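Local coordinates for protein chloride intracellular channel Clic (Drosophila melanogaster, PDB 2YV7) that might insert into membranes from a soluble, glutathione-transferase-like form to make pH-dependent chloride channels, and may play a role in ethanol sensitivity, at residues Pro85-Asp89 with Ile100-Ile104. Numbering follows the deposited sequence.
Sequences PILID and IERHI. With CA (calcium ion), chain B.
L87 reaches from strand 86-89 onto helix 97-107 and fills the space between I100, H103 and I104. With CG anti to the backbone N (chi1 179°), its two methyls are set across the helix direction, CD1 between I100 and I104 and CD2 at H103. CD1 lies 3.7 Å from I100 CG2 and also 3.7 Å from I104 CG1, and so bridges residues one helical turn apart. CD2 lies obliquely to the H103 imidazole. I100 divides its branches: CG2 packs against L87, whereas CD1 extends toward the start of the strand, 4.2 Å from CG of P85 and 3.3 Å from the P85 carbonyl O. That same oxygen binds the calcium ion at 2.6 Å, together with the carbonyls of H83 and L95, so the methyl packs beside a metal-bound carbonyl. P85 follows a cis peptide bond, as does the proline before the third strand of thioredoxin-like domains. The tight part is the buried packing of L87 on I100 and I104, continued to P85 by I100 CD1. The D89 end is polar and nearer solvent: D89, partly exposed, brings its carboxylate to the edge of the H103 ring, their planes nearly perpendicular at 84°. The axes of 86-89 and 100-104 run roughly the same way, 35° apart in direction, and approach to 9.7 Å. In the thioredoxin-like N-terminal domain, strand 86-89 is an inner strand between 22-28 and 92-94; I94 of the latter touches L87, I100 and H103, and Y46 of helix 41-55 packs on P85 and I100.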
ATOM      1  N   PRO A  85      -0.616  -9.873   6.452  1.00 31.29           N
ATOM      2  CA  PRO A  85       0.787 -10.225   6.324  1.00 26.66           C
ATOM      3  C   PRO A  85       1.334 -10.785   7.624  1.00 29.71           C
ATOM      4  O   PRO A  85       0.819 -10.507   8.712  1.00 31.62           O
ATOM      5  CB  PRO A  85       1.475  -8.890   6.072  1.00 26.68           C
ATOM      6  CG  PRO A  85       0.587  -7.892   6.721  1.00 30.89           C
ATOM      7  CD  PRO A  85      -0.812  -8.413   6.611  1.00 29.74           C
ATOM      8  N   ILE A  86       2.389 -11.553   7.457  1.00 31.76           N
ATOM      9  CA  ILE A  86       3.158 -12.126   8.553  1.00 29.61           C
ATOM     10  C   ILE A  86       4.594 -11.903   8.197  1.00 30.43           C
ATOM     11  O   ILE A  86       5.006 -12.156   7.061  1.00 30.11           O
ATOM     12  CB  ILE A  86       2.864 -13.656   8.671  1.00 34.08           C
ATOM     13  CG1 ILE A  86       1.445 -13.875   9.197  1.00 32.40           C
ATOM     14  CG2 ILE A  86       3.972 -14.324   9.550  1.00 34.32           C
ATOM     15  CD1 ILE A  86       0.808 -15.241   8.828  1.00 38.77           C
ATOM     16  N   LEU A  87       5.404 -11.418   9.159  1.00 30.06           N
ATOM     17  CA  LEU A  87       6.799 -11.093   8.871  1.00 28.20           C
ATOM     18  C   LEU A  87       7.710 -12.116   9.603  1.00 31.93           C
ATOM     19  O   LEU A  87       7.530 -12.332  10.787  1.00 32.60           O
ATOM     20  CB  LEU A  87       7.150  -9.670   9.333  1.00 30.82           C
ATOM     21  CG  LEU A  87       8.555  -9.090   9.172  1.00 32.12           C
ATOM     22  CD1 LEU A  87       8.565  -7.593   9.312  1.00 34.33           C
ATOM     23  CD2 LEU A  87       9.576  -9.655  10.202  1.00 39.59           C
ATOM     24  N   ILE A  88       8.594 -12.767   8.860  1.00 34.40           N
ATOM     25  CA  ILE A  88       9.443 -13.838   9.454  1.00 35.45           C
ATOM     26  C   ILE A  88      10.875 -13.362   9.360  1.00 37.62           C
ATOM     27  O   ILE A  88      11.401 -13.098   8.269  1.00 41.34           O
ATOM     28  CB  ILE A  88       9.264 -15.244   8.790  1.00 37.94           C
ATOM     29  CG1 ILE A  88       7.786 -15.659   8.724  1.00 43.08           C
ATOM     30  CG2 ILE A  88      10.078 -16.317   9.588  1.00 42.16           C
ATOM     31  CD1 ILE A  88       7.559 -17.023   8.082  1.00 43.65           C
ATOM     32  N   ASP A  89      11.475 -13.214  10.540  1.00 43.91           N
ATOM     33  CA  ASP A  89      12.832 -12.688  10.715  1.00 45.06           C
ATOM     34  C   ASP A  89      13.646 -13.795  11.432  1.00 50.61           C
ATOM     35  O   ASP A  89      13.481 -13.991  12.639  1.00 46.60           O
ATOM     36  CB  ASP A  89      12.735 -11.420  11.584  1.00 48.98           C
ATOM     37  CG  ASP A  89      14.078 -10.712  11.800  1.00 49.52           C
ATOM     38  OD1 ASP A  89      15.151 -11.181  11.335  1.00 51.70           O
ATOM     39  OD2 ASP A  89      14.056  -9.648  12.469  1.00 50.72           O
ATOM     40  N   ILE A 100       4.261  -5.967  13.511  1.00 31.10           N
ATOM     41  CA  ILE A 100       5.092  -5.952  12.314  1.00 31.92           C
ATOM     42  C   ILE A 100       5.694  -4.588  12.099  1.00 30.10           C
ATOM     43  O   ILE A 100       6.892  -4.466  11.857  1.00 34.02           O
ATOM     44  CB  ILE A 100       4.303  -6.422  11.041  1.00 33.20           C
ATOM     45  CG1 ILE A 100       3.836  -7.882  11.233  1.00 32.26           C
ATOM     46  CG2 ILE A 100       5.142  -6.202   9.775  1.00 29.77           C
ATOM     47  CD1 ILE A 100       2.980  -8.477  10.116  1.00 32.52           C
ATOM     48  N   GLU A 101       4.863  -3.531  12.177  1.00 32.24           N
ATOM     49  CA  GLU A 101       5.408  -2.149  12.101  1.00 33.71           C
ATOM     50  C   GLU A 101       6.482  -1.864  13.118  1.00 37.44           C
ATOM     51  O   GLU A 101       7.582  -1.396  12.776  1.00 32.85           O
ATOM     52  CB  GLU A 101       4.297  -1.105  12.306  1.00 36.98           C
ATOM     53  CG  GLU A 101       3.503  -0.994  11.115  1.00 34.32           C
ATOM     54  CD  GLU A 101       2.596   0.258  10.998  1.00 38.46           C
ATOM     55  OE1 GLU A 101       2.832   1.353  11.589  1.00 34.54           O
ATOM     56  OE2 GLU A 101       1.641   0.103  10.236  1.00 35.33           O
ATOM     57  N   ARG A 102       6.137  -2.136  14.371  1.00 38.65           N
ATOM     58  CA  ARG A 102       7.010  -1.908  15.500  1.00 45.90           C
ATOM     59  C   ARG A 102       8.304  -2.661  15.265  1.00 41.53           C
ATOM     60  O   ARG A 102       9.366  -2.101  15.474  1.00 38.07           O
ATOM     61  CB  ARG A 102       6.305  -2.328  16.803  1.00 52.03           C
ATOM     62  CG  ARG A 102       6.744  -1.589  18.061  1.00 61.86           C
ATOM     63  CD  ARG A 102       5.639  -1.624  19.130  1.00 61.35           C
ATOM     64  NE  ARG A 102       5.864  -0.636  20.197  1.00 67.59           N
ATOM     65  CZ  ARG A 102       6.108  -0.920  21.483  1.00 67.45           C
ATOM     66  NH1 ARG A 102       6.149  -2.183  21.915  1.00 69.34           N
ATOM     67  NH2 ARG A 102       6.300   0.074  22.350  1.00 69.34           N
ATOM     68  N   HIS A 103       8.214  -3.899  14.770  1.00 39.25           N
ATOM     69  CA  HIS A 103       9.421  -4.709  14.486  1.00 34.72           C
ATOM     70  C   HIS A 103      10.287  -4.116  13.379  1.00 34.69           C
ATOM     71  O   HIS A 103      11.509  -4.055  13.498  1.00 40.22           O
ATOM     72  CB  HIS A 103       9.049  -6.141  14.128  1.00 34.54           C
ATOM     73  CG  HIS A 103      10.213  -7.071  14.090  1.00 38.41           C
ATOM     74  ND1 HIS A 103      10.959  -7.281  12.949  1.00 38.68           N
ATOM     75  CD2 HIS A 103      10.787  -7.821  15.066  1.00 36.85           C
ATOM     76  CE1 HIS A 103      11.921  -8.147  13.212  1.00 39.16           C
ATOM     77  NE2 HIS A 103      11.846  -8.482  14.488  1.00 39.83           N
ATOM     78  N   ILE A 104       9.659  -3.650  12.291  1.00 32.70           N
ATOM     79  CA  ILE A 104      10.401  -3.036  11.219  1.00 32.21           C
ATOM     80  C   ILE A 104      11.122  -1.821  11.747  1.00 33.44           C
ATOM     81  O   ILE A 104      12.324  -1.672  11.508  1.00 43.34           O
ATOM     82  CB  ILE A 104       9.482  -2.657   9.987  1.00 32.40           C
ATOM     83  CG1 ILE A 104       8.914  -3.948   9.412  1.00 30.61           C
ATOM     84  CG2 ILE A 104      10.310  -1.909   8.883  1.00 32.31           C
ATOM     85  CD1 ILE A 104       7.903  -3.731   8.260  1.00 35.00           C
TER
HETATM   86 CA    CA B 261      -1.290 -10.164  10.196  1.00 38.31          CA